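Local coordinates for 6-phosphogluconolactonase (Leishmania braziliensis, PDB 3CSS), which probably hydrolyses 6-phosphogluconolactone to 6-phosphogluconate, the second step in the oxidative stage of the pentose phosphate pathway, at residues Val156-Leu161 with His214-Ala219. Residues are numbered along the deposited sequence; the frame is centred on the assembly and turned at random.
Sequences VDIVLL and HVVVLA
Ile158-Leu161 and His214-Val217 pair as neighbouring parallel strands in the middle of the mixed sheet of this Rossmann-like α/β fold, between strands 39-43 and 252-257. Four backbone hydrogen bonds hold the register. Val159 N donates to His214 O, Val216 N to Val159 O (2.8 Å, 171° at the hydrogen), Leu161 N to Val216 O, and Leu218 N to Leu161 O. Each of the four acceptor oxygens also receives a CA-H from the partner strand, as His214 O does from Ile158 CA.

The tightest side-chain contact lies on the face of Val159, Val215, Leu161 and Val217. Here Leu161 CD1 crosses the Val215 side chain at an angle and meets its CG1 at 3.5 Å; Val215 CG1 is placed there by standing anti to its own backbone N (chi1 176°). On the other face Leu160 and Val216 run side by side, with Leu160 CD2 4.0 Å from Val216 CB, and Ile158 CG2 lies 4.3 Å from Val216 CG2. Helix 14-30 covers this face, packing on Ile158, Val216 and Leu218.

The loose side is at Asp157 and His214, both partly exposed to solvent. His214 N makes only a weak, bent bond to Asp157 O (2.9 Å, 122°), though Val156 with Lys213 carries the backbone bonding on past it. The polar side-chain ends are held by the flanking strands instead: Asp157 OD2 accepts from Val40 N, and His214 ND1 is hydrogen-bonded to Ser252 OG. Asp157 O sits at the imidazole edge, near the ring plane, 3.2 Å from His214 CD2.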
loop_
_atom_site.group_PDB
_atom_site.type_symbol
_atom_site.label_atom_id
_atom_site.label_comp_id
_atom_site.label_asym_id
_atom_site.label_seq_id
_atom_site.Cartn_x
_atom_site.Cartn_y
_atom_site.Cartn_z
ATOM N N VAL A 156 -1.504 6.428 9.343
ATOM C CA VAL A 156 -1.419 4.975 9.255
ATOM C C VAL A 156 -0.179 4.494 10.011
ATOM O O VAL A 156 0.902 5.047 9.841
ATOM C CB VAL A 156 -1.402 4.529 7.780
ATOM C CG1 VAL A 156 -1.242 3.025 7.680
ATOM C CG2 VAL A 156 -2.661 5.019 7.082
ATOM N N ASP A 157 -0.314 3.450 10.821
ATOM C CA ASP A 157 0.845 2.899 11.550
ATOM C C ASP A 157 1.828 2.148 10.638
ATOM O O ASP A 157 3.051 2.360 10.699
ATOM C CB ASP A 157 0.399 1.985 12.696
ATOM C CG ASP A 157 -0.305 2.747 13.795
ATOM O OD1 ASP A 157 0.405 3.437 14.559
ATOM O OD2 ASP A 157 -1.547 2.700 13.850
ATOM N N ILE A 158 1.290 1.289 9.787
ATOM C CA ILE A 158 2.096 0.511 8.850
ATOM C C ILE A 158 1.437 0.500 7.484
ATOM O O ILE A 158 0.299 0.051 7.348
ATOM C CB ILE A 158 2.275 -0.963 9.307
ATOM C CG1 ILE A 158 2.938 -1.018 10.678
ATOM C CG2 ILE A 158 3.061 -1.778 8.225
ATOM C CD1 ILE A 158 2.953 -2.394 11.288
ATOM N N VAL A 159 2.165 1.005 6.487
ATOM C CA VAL A 159 1.777 0.898 5.082
ATOM C C VAL A 159 2.637 -0.169 4.420
ATOM O O VAL A 159 3.861 -0.026 4.324
ATOM C CB VAL A 159 1.891 2.246 4.300
ATOM C CG1 VAL A 159 1.476 2.041 2.824
ATOM C CG2 VAL A 159 1.070 3.371 4.975
ATOM N N LEU A 160 1.996 -1.233 3.950
ATOM C CA LEU A 160 2.671 -2.227 3.168
ATOM C C LEU A 160 2.626 -1.776 1.709
ATOM O O LEU A 160 1.581 -1.289 1.251
ATOM C CB LEU A 160 1.969 -3.571 3.293
ATOM C CG LEU A 160 1.943 -4.197 4.679
ATOM C CD1 LEU A 160 1.097 -5.479 4.613
ATOM C CD2 LEU A 160 3.366 -4.504 5.115
ATOM N N LEU A 161 3.730 -1.973 0.984
ATOM C CA LEU A 161 3.838 -1.561 -0.406
ATOM C C LEU A 161 4.593 -2.601 -1.215
ATOM O O LEU A 161 5.305 -3.434 -0.671
ATOM C CB LEU A 161 4.578 -0.211 -0.523
ATOM C CG LEU A 161 3.934 1.042 0.059
ATOM C CD1 LEU A 161 4.956 2.165 -0.091
ATOM C CD2 LEU A 161 2.622 1.373 -0.648
ATOM N N HIS A 214 5.324 3.817 9.751
ATOM C CA HIS A 214 6.222 2.803 9.189
ATOM C C HIS A 214 5.741 2.434 7.773
ATOM O O HIS A 214 4.533 2.212 7.539
ATOM C CB HIS A 214 6.244 1.553 10.066
ATOM C CG HIS A 214 6.471 1.831 11.520
ATOM N ND1 HIS A 214 7.720 2.126 12.029
ATOM C CD2 HIS A 214 5.615 1.860 12.570
ATOM C CE1 HIS A 214 7.617 2.352 13.332
ATOM N NE2 HIS A 214 6.354 2.177 13.689
ATOM N N VAL A 215 6.680 2.364 6.847
ATOM C CA VAL A 215 6.389 1.938 5.478
ATOM C C VAL A 215 7.270 0.721 5.211
ATOM O O VAL A 215 8.460 0.748 5.477
ATOM C CB VAL A 215 6.689 3.062 4.459
ATOM C CG1 VAL A 215 6.478 2.579 3.044
ATOM C CG2 VAL A 215 5.830 4.308 4.752
ATOM N N VAL A 216 6.664 -0.350 4.713
ATOM C CA VAL A 216 7.387 -1.603 4.457
ATOM C C VAL A 216 7.107 -2.027 3.007
ATOM O O VAL A 216 5.976 -2.339 2.638
ATOM C CB VAL A 216 6.961 -2.730 5.421
ATOM C CG1 VAL A 216 7.730 -4.063 5.099
ATOM C CG2 VAL A 216 7.135 -2.280 6.887
ATOM N N VAL A 217 8.160 -2.026 2.200
ATOM C CA VAL A 217 8.068 -2.420 0.800
ATOM C C VAL A 217 8.567 -3.847 0.675
ATOM O O VAL A 217 9.646 -4.184 1.191
ATOM C CB VAL A 217 8.970 -1.519 -0.100
ATOM C CG1 VAL A 217 8.803 -1.904 -1.589
ATOM C CG2 VAL A 217 8.723 0.008 0.145
ATOM N N LEU A 218 7.797 -4.684 -0.014
ATOM C CA LEU A 218 8.216 -6.037 -0.398
ATOM C C LEU A 218 8.345 -6.074 -1.906
ATOM O O LEU A 218 7.346 -5.834 -2.608
ATOM C CB LEU A 218 7.158 -7.065 0.019
ATOM C CG LEU A 218 6.946 -7.374 1.517
ATOM C CD1 LEU A 218 6.184 -6.314 2.180
ATOM C CD2 LEU A 218 6.181 -8.695 1.653
ATOM N N ALA A 219 9.538 -6.395 -2.420
ATOM C CA ALA A 219 9.782 -6.419 -3.881
ATOM C C ALA A 219 10.779 -7.498 -4.256
ATOM O O ALA A 219 11.826 -7.651 -3.632
ATOM C CB ALA A 219 10.285 -5.029 -4.385
#